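Local coordinates for protein nitrate reductase (Ulva prolifera, PDB 5YLY) that holds FAD in its cytochrome b5 reductase domain and probably passes electrons from NADH onward in the first step of nitrate assimilation, at residues Lys43-His46 against Asp47-Leu50; Glu213-Ala216 against Lys217-Asp221; Pro268-Lys271 against Phe272-Pro276. One frame throughout, in Å; residues are numbered along the deposited sequence.

Overall arrangement
The three contacts follow one another along the chain, in two domains. Contact 1 is the turn between strands 34-43 and 48-54 in the antiparallel sheet of the FAD-binding domain. Contacts 2 and 3 belong to the NAD-binding domain, whose parallel sheet is flanked by helices: contact 2 closes helix 209-218, and contact 3 is a widened turn within helix 267-280. None touches another. Their centres lie about 24 Å apart for contacts 1 and 2, about 29 Å for contacts 1 and 3, and about 28 Å for contacts 2 and 3. The side chains of V48 and L270 lie about 7 Å and about 9 Å from the bound FAD, neither touching it; contact 2 is a surface feature.

Contact 1. Residues Lys43-His46 against Asp47-Leu50; sequences KISH and DVTL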
loop_
_atom_site.group_PDB
_atom_site.type_symbol
_atom_site.label_atom_id
_atom_site.label_comp_id
_atom_site.label_asym_id
_atom_site.label_seq_id
_atom_site.Cartn_x
_atom_site.Cartn_y
_atom_site.Cartn_z
ATOM N N LYS A 43 -12.554 14.313 -1.866
ATOM C CA LYS A 43 -13.040 13.353 -0.873
ATOM C C LYS A 43 -13.403 12.031 -1.518
ATOM O O LYS A 43 -14.129 12.005 -2.514
ATOM C CB LYS A 43 -14.283 13.871 -0.179
ATOM C CG LYS A 43 -14.058 15.049 0.705
ATOM C CD LYS A 43 -15.310 15.211 1.612
ATOM C CE LYS A 43 -15.114 16.309 2.612
ATOM N NZ LYS A 43 -13.985 16.029 3.540
ATOM N N ILE A 44 -12.924 10.933 -0.928
ATOM C CA ILE A 44 -13.328 9.593 -1.374
ATOM C C ILE A 44 -14.491 9.181 -0.483
ATOM O O ILE A 44 -15.498 8.632 -0.939
ATOM C CB ILE A 44 -12.144 8.621 -1.307
ATOM C CG1 ILE A 44 -11.196 8.938 -2.490
ATOM C CG2 ILE A 44 -12.618 7.151 -1.344
ATOM C CD1 ILE A 44 -9.835 8.299 -2.406
ATOM N N SER A 45 -14.322 9.423 0.798
ATOM C CA SER A 45 -15.366 9.170 1.783
ATOM C C SER A 45 -15.191 10.174 2.905
ATOM O O SER A 45 -14.313 11.037 2.792
ATOM C CB SER A 45 -15.326 7.720 2.244
ATOM O OG SER A 45 -14.077 7.433 2.824
ATOM N N HIS A 46 -16.040 10.118 3.964
ATOM C CA HIS A 46 -15.992 11.101 5.052
ATOM C C HIS A 46 -14.610 11.239 5.695
ATOM O O HIS A 46 -14.283 12.332 6.129
ATOM C CB HIS A 46 -17.078 10.856 6.123
ATOM C CG HIS A 46 -16.713 9.816 7.146
ATOM N ND1 HIS A 46 -16.961 8.468 6.932
ATOM C CD2 HIS A 46 -16.120 9.964 8.351
ATOM C CE1 HIS A 46 -16.542 7.850 8.027
ATOM N NE2 HIS A 46 -16.008 8.708 8.897
ATOM N N ASP A 47 -13.797 10.158 5.739
ATOM C CA ASP A 47 -12.467 10.230 6.358
ATOM C C ASP A 47 -11.338 9.726 5.472
ATOM O O ASP A 47 -10.273 9.367 5.997
ATOM C CB ASP A 47 -12.456 9.509 7.709
ATOM C CG ASP A 47 -12.708 8.012 7.667
ATOM O OD1 ASP A 47 -13.048 7.490 6.574
ATOM O OD2 ASP A 47 -12.616 7.371 8.730
ATOM N N VAL A 48 -11.566 9.652 4.131
ATOM C CA VAL A 48 -10.531 9.273 3.169
ATOM C C VAL A 48 -10.502 10.366 2.112
ATOM O O VAL A 48 -11.552 10.692 1.538
ATOM C CB VAL A 48 -10.706 7.863 2.539
ATOM C CG1 VAL A 48 -9.537 7.533 1.601
ATOM C CG2 VAL A 48 -10.850 6.789 3.628
ATOM N N THR A 49 -9.319 10.953 1.894
ATOM C CA THR A 49 -9.138 12.007 0.895
ATOM C C THR A 49 -8.066 11.647 -0.082
ATOM O O THR A 49 -7.028 11.083 0.307
ATOM C CB THR A 49 -8.844 13.356 1.580
ATOM O OG1 THR A 49 -9.948 13.701 2.437
ATOM C CG2 THR A 49 -8.620 14.507 0.553
ATOM N N LEU A 50 -8.291 12.006 -1.370
ATOM C CA LEU A 50 -7.271 11.847 -2.412
ATOM C C LEU A 50 -6.616 13.214 -2.593
ATOM O O LEU A 50 -7.315 14.224 -2.771
ATOM C CB LEU A 50 -7.867 11.363 -3.754
ATOM C CG LEU A 50 -6.813 11.134 -4.849
ATOM C CD1 LEU A 50 -7.092 9.870 -5.699
ATOM C CD2 LEU A 50 -6.598 12.426 -5.721
HETATM O O HOH W 1 -12.355 12.980 3.434
HETATM O O HOH W 2 -11.360 16.243 2.028
#
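V48 O accepts hydrogen bonds from two successive amides, I44 N at 2.8 Å and S45 N at 3.1 Å. The bond from S45 is almost straight, with 173° at the hydrogen. In the opposite direction V48 N makes a weak bond to S45 O (3.4 Å). Two waters extend this polar network. The oxygen of water 1 lies 2.8 Å from S45 O and also close to T49 OG1, and water 2 bridges the side chains of K43 and T49 by accepting from K43 NZ (3.0 Å) and donating to T49 OG1. The same T49 hydroxyl is also hydrogen-bonded to E128.

With I44 and S45 both facing V48, this is a classic beta bulge, set beside a type I turn from S45 to V48 that links strands 34-43 and 48-54 of the FAD-binding domain.

Beyond the backbone, H46 and D47 lie side by side, the carboxylate stacked on the imidazole with their planes 14° apart. D47 CG stands 3.6 Å above the H46 ring plane, displaced toward the rim. A D47 chi1 of 64° swings the carboxylate over this ring face, while OD2 forms a salt bridge with K107, a probable FAD-binding residue. Apolar packing is supplied by I44, which crosses V48 and continues to L50, with I44 CD1 3.9 Å from L50 CB. V105 of strand 101-107 touches all three of these side chains.

Contact 2. Residues Glu213-Ala216 against Lys217-Asp221; sequences EALA and KSHPD
The backbone keeps its alpha-helical pairing up to S218, with K217 N bonded to E213 O at 2.9 Å and S218 N to A214 O at the same separation, before H219 leaves helical geometry and H219 N makes only a weak bond to L215 O (3.0 Å). S218 reinforces this last turn with its side chain. A chi1 of 63° folds the hydroxyl back over the preceding turn, where S218 OG donates to A214 O over 2.9 Å. A214 O is thus gripped twice by one residue, the amide and the hydroxyl arriving from opposite faces of the carbonyl plane.

H219 folds back along the helix. Its chi1 of -52° sets the imidazole beside its backbone N, and the ring turns an edge to the preceding turn: H219 CD2 lies 3.3 Å from L215 O, which is in the plane of the ring. H219 CD2 is also 4.2 Å from L215 CD2, where the two side chains cross at a slant. Next comes P220, which has no amide hydrogen to offer A216 O. In its place P220 CA makes a CH...O contact with A216 O at 3.3 Å, as the chain departs from the helix.

Helix 209-218 is the crossover of a beta-alpha-beta unit, between parallel strands 193-200 and 223-229. L215 packs on Y178, M181 and L185 of helix 174-185, H219 also meets L185, and E213 OE2 is hydrogen-bonded to Y227 on strand 223-229.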
loop_
_atom_site.group_PDB
_atom_site.type_symbol
_atom_site.label_atom_id
_atom_site.label_comp_id
_atom_site.label_asym_id
_atom_site.label_seq_id
_atom_site.Cartn_x
_atom_site.Cartn_y
_atom_site.Cartn_z
ATOM N N GLU A 213 -12.149 -4.660 -5.890
ATOM C CA GLU A 213 -13.153 -5.528 -6.507
ATOM C C GLU A 213 -13.091 -5.484 -8.047
ATOM O O GLU A 213 -13.211 -6.526 -8.678
ATOM C CB GLU A 213 -14.555 -5.235 -5.973
ATOM C CG GLU A 213 -14.699 -5.732 -4.529
ATOM C CD GLU A 213 -14.382 -7.209 -4.342
ATOM O OE1 GLU A 213 -15.147 -8.041 -4.878
ATOM O OE2 GLU A 213 -13.311 -7.533 -3.776
ATOM N N ALA A 214 -12.868 -4.285 -8.629
ATOM C CA ALA A 214 -12.778 -4.132 -10.092
ATOM C C ALA A 214 -11.534 -4.853 -10.653
ATOM O O ALA A 214 -11.618 -5.421 -11.740
ATOM C CB ALA A 214 -12.775 -2.670 -10.479
ATOM N N LEU A 215 -10.420 -4.871 -9.901
ATOM C CA LEU A 215 -9.214 -5.611 -10.315
ATOM C C LEU A 215 -9.483 -7.105 -10.317
ATOM O O LEU A 215 -9.098 -7.794 -11.259
ATOM C CB LEU A 215 -8.019 -5.328 -9.375
ATOM C CG LEU A 215 -7.231 -4.039 -9.570
ATOM C CD1 LEU A 215 -6.136 -3.919 -8.489
ATOM C CD2 LEU A 215 -6.545 -3.995 -10.973
ATOM N N ALA A 216 -10.117 -7.620 -9.259
ATOM C CA ALA A 216 -10.437 -9.049 -9.143
ATOM C C ALA A 216 -11.424 -9.447 -10.274
ATOM O O ALA A 216 -11.252 -10.498 -10.912
ATOM C CB ALA A 216 -11.031 -9.357 -7.777
ATOM N N LYS A 217 -12.373 -8.551 -10.593
ATOM C CA LYS A 217 -13.347 -8.786 -11.661
ATOM C C LYS A 217 -12.687 -8.776 -13.063
ATOM O O LYS A 217 -13.077 -9.571 -13.924
ATOM C CB LYS A 217 -14.439 -7.703 -11.584
ATOM C CG LYS A 217 -15.663 -7.989 -12.441
ATOM C CD LYS A 217 -16.782 -6.982 -12.164
ATOM C CE LYS A 217 -17.946 -7.098 -13.119
ATOM N NZ LYS A 217 -18.794 -8.258 -12.779
ATOM N N SER A 218 -11.706 -7.882 -13.294
ATOM C CA SER A 218 -11.105 -7.750 -14.605
ATOM C C SER A 218 -9.848 -8.662 -14.813
ATOM O O SER A 218 -9.353 -8.750 -15.921
ATOM C CB SER A 218 -10.841 -6.277 -14.929
ATOM O OG SER A 218 -9.902 -5.756 -14.005
ATOM N N HIS A 219 -9.361 -9.368 -13.773
ATOM C CA HIS A 219 -8.244 -10.327 -13.957
ATOM C C HIS A 219 -8.606 -11.558 -13.090
ATOM O O HIS A 219 -7.840 -11.924 -12.186
ATOM C CB HIS A 219 -6.905 -9.686 -13.521
ATOM C CG HIS A 219 -6.646 -8.364 -14.154
ATOM N ND1 HIS A 219 -5.943 -8.258 -15.345
ATOM C CD2 HIS A 219 -6.986 -7.127 -13.736
ATOM C CE1 HIS A 219 -5.879 -6.970 -15.612
ATOM N NE2 HIS A 219 -6.518 -6.253 -14.689
ATOM N N PRO A 220 -9.763 -12.222 -13.359
ATOM C CA PRO A 220 -10.239 -13.280 -12.451
ATOM C C PRO A 220 -9.340 -14.492 -12.301
ATOM O O PRO A 220 -9.400 -15.140 -11.265
ATOM C CB PRO A 220 -11.603 -13.669 -13.052
ATOM C CG PRO A 220 -11.490 -13.291 -14.493
ATOM C CD PRO A 220 -10.782 -11.975 -14.406
ATOM N N ASP A 221 -8.516 -14.795 -13.320
ATOM C CA ASP A 221 -7.667 -15.974 -13.186
ATOM C C ASP A 221 -6.289 -15.638 -12.651
ATOM O O ASP A 221 -5.477 -16.548 -12.511
ATOM C CB ASP A 221 -7.554 -16.707 -14.533
ATOM C CG ASP A 221 -8.826 -17.364 -15.007
ATOM O OD1 ASP A 221 -9.796 -17.405 -14.235
ATOM O OD2 ASP A 221 -8.835 -17.886 -16.126
#

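Contact 3. Residues Pro268-Lys271 against Phe272-Pro276; sequences PMLK and FACHP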
loop_
_atom_site.group_PDB
_atom_site.type_symbol
_atom_site.label_atom_id
_atom_site.label_comp_id
_atom_site.label_asym_id
_atom_site.label_seq_id
_atom_site.Cartn_x
_atom_site.Cartn_y
_atom_site.Cartn_z
ATOM N N PRO A 268 2.308 -5.091 15.337
ATOM C CA PRO A 268 1.839 -6.286 16.068
ATOM C C PRO A 268 1.154 -7.311 15.173
ATOM O O PRO A 268 1.402 -8.499 15.337
ATOM C CB PRO A 268 0.879 -5.725 17.123
ATOM C CG PRO A 268 1.192 -4.285 17.219
ATOM C CD PRO A 268 1.625 -3.880 15.852
ATOM N N MET A 269 0.350 -6.846 14.189
ATOM C CA MET A 269 -0.343 -7.721 13.237
ATOM C C MET A 269 0.660 -8.588 12.450
ATOM O O MET A 269 0.452 -9.788 12.314
ATOM C CB MET A 269 -1.211 -6.881 12.275
ATOM C CG MET A 269 -2.067 -7.706 11.337
ATOM S SD MET A 269 -2.647 -6.761 9.889
ATOM C CE MET A 269 -4.025 -5.867 10.624
ATOM N N LEU A 270 1.749 -7.978 11.970
ATOM C CA LEU A 270 2.763 -8.659 11.181
ATOM C C LEU A 270 3.548 -9.680 12.010
ATOM O O LEU A 270 3.706 -10.831 11.601
ATOM C CB LEU A 270 3.729 -7.646 10.557
ATOM C CG LEU A 270 3.178 -6.631 9.528
ATOM C CD1 LEU A 270 4.305 -5.993 8.750
ATOM C CD2 LEU A 270 2.172 -7.267 8.562
ATOM N N LYS A 271 4.066 -9.248 13.164
ATOM C CA LYS A 271 4.906 -10.091 13.989
ATOM C C LYS A 271 4.146 -11.254 14.653
ATOM O O LYS A 271 4.688 -12.359 14.779
ATOM C CB LYS A 271 5.621 -9.223 15.052
ATOM C CG LYS A 271 6.668 -9.978 15.855
ATOM C CD LYS A 271 7.412 -9.073 16.823
ATOM C CE LYS A 271 8.437 -9.865 17.588
ATOM N NZ LYS A 271 9.300 -8.965 18.378
ATOM N N PHE A 272 2.903 -10.995 15.081
ATOM C CA PHE A 272 2.154 -11.971 15.862
ATOM C C PHE A 272 1.086 -12.734 15.069
ATOM O O PHE A 272 0.916 -13.920 15.324
ATOM C CB PHE A 272 1.557 -11.305 17.112
ATOM C CG PHE A 272 2.521 -10.480 17.958
ATOM C CD1 PHE A 272 3.822 -10.915 18.197
ATOM C CD2 PHE A 272 2.131 -9.272 18.501
ATOM C CE1 PHE A 272 4.697 -10.178 19.006
ATOM C CE2 PHE A 272 3.011 -8.531 19.305
ATOM C CZ PHE A 272 4.291 -8.990 19.547
ATOM N N ALA A 273 0.414 -12.107 14.096
ATOM C CA ALA A 273 -0.624 -12.812 13.336
ATOM C C ALA A 273 -0.195 -13.331 11.964
ATOM O O ALA A 273 -0.789 -14.293 11.480
ATOM C CB ALA A 273 -1.863 -11.938 13.191
ATOM N N CYS A 274 0.773 -12.672 11.309
ATOM C CA CYS A 274 1.164 -13.021 9.955
ATOM C C CYS A 274 2.343 -13.961 9.854
ATOM O O CYS A 274 2.181 -15.030 9.276
ATOM C CB CYS A 274 1.398 -11.765 9.130
ATOM S SG CYS A 274 -0.058 -10.712 9.017
ATOM N N HIS A 275 3.545 -13.507 10.266
ATOM C CA HIS A 275 4.764 -14.308 10.151
ATOM C C HIS A 275 4.640 -15.704 10.756
ATOM O O HIS A 275 5.069 -16.650 10.096
ATOM C CB HIS A 275 5.995 -13.574 10.704
ATOM C CG HIS A 275 6.462 -12.473 9.804
ATOM N ND1 HIS A 275 7.049 -12.740 8.590
ATOM C CD2 HIS A 275 6.419 -11.137 9.983
ATOM C CE1 HIS A 275 7.329 -11.560 8.063
ATOM N NE2 HIS A 275 6.973 -10.568 8.870
ATOM N N PRO A 276 4.057 -15.893 11.969
ATOM C CA PRO A 276 3.941 -17.258 12.504
ATOM C C PRO A 276 3.183 -18.222 11.579
ATOM O O PRO A 276 3.592 -19.375 11.407
ATOM C CB PRO A 276 3.226 -17.045 13.844
ATOM C CG PRO A 276 3.564 -15.649 14.234
ATOM C CD PRO A 276 3.510 -14.907 12.928
#
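M269 O is gripped by two consecutive amides, A273 N at 2.9 Å and C274 N at 3.1 Å, the latter bond being weak. A273 N comes from above the carbonyl plane, tilted 41° out of it. One residue further on, L270 O takes a nearly linear bond from H275 N (3.0 Å, 175° at the hydrogen), a five-residue step that marks a wider pi-type turn. C274 N also leans weakly toward L270 O, so its single proton is divided between two carbonyls. P276 then brings no N-H to the turn before it, and the helix kinks there; P276 CD instead rests 3.4 Å from K271 O.

On the outer side, K271 and F272 pack as neighbours. K271 CB lies over one face of the phenyl ring, displaced toward the rim, and the extended lysine chain then crosses the ring obliquely, with K271 CG 3.7 Å from F272 CE1. The F272 chi1 of -50° puts the ring beside its own backbone N and back toward the preceding turn, where F272 CD2 meets P268 CB at 4.0 Å.

On the buried side, C274 SG touches L270 CD2 at 4.1 Å, and both residues pack on L263 of strand 259-264. H275 sends NE2 to a hydrogen bond with E291 on strand 289-291. Helix 267-280 is thereby seated against the parallel sheet as the crossover of a beta-alpha-beta unit, the architecture of the NAD-binding domain in this reductase family.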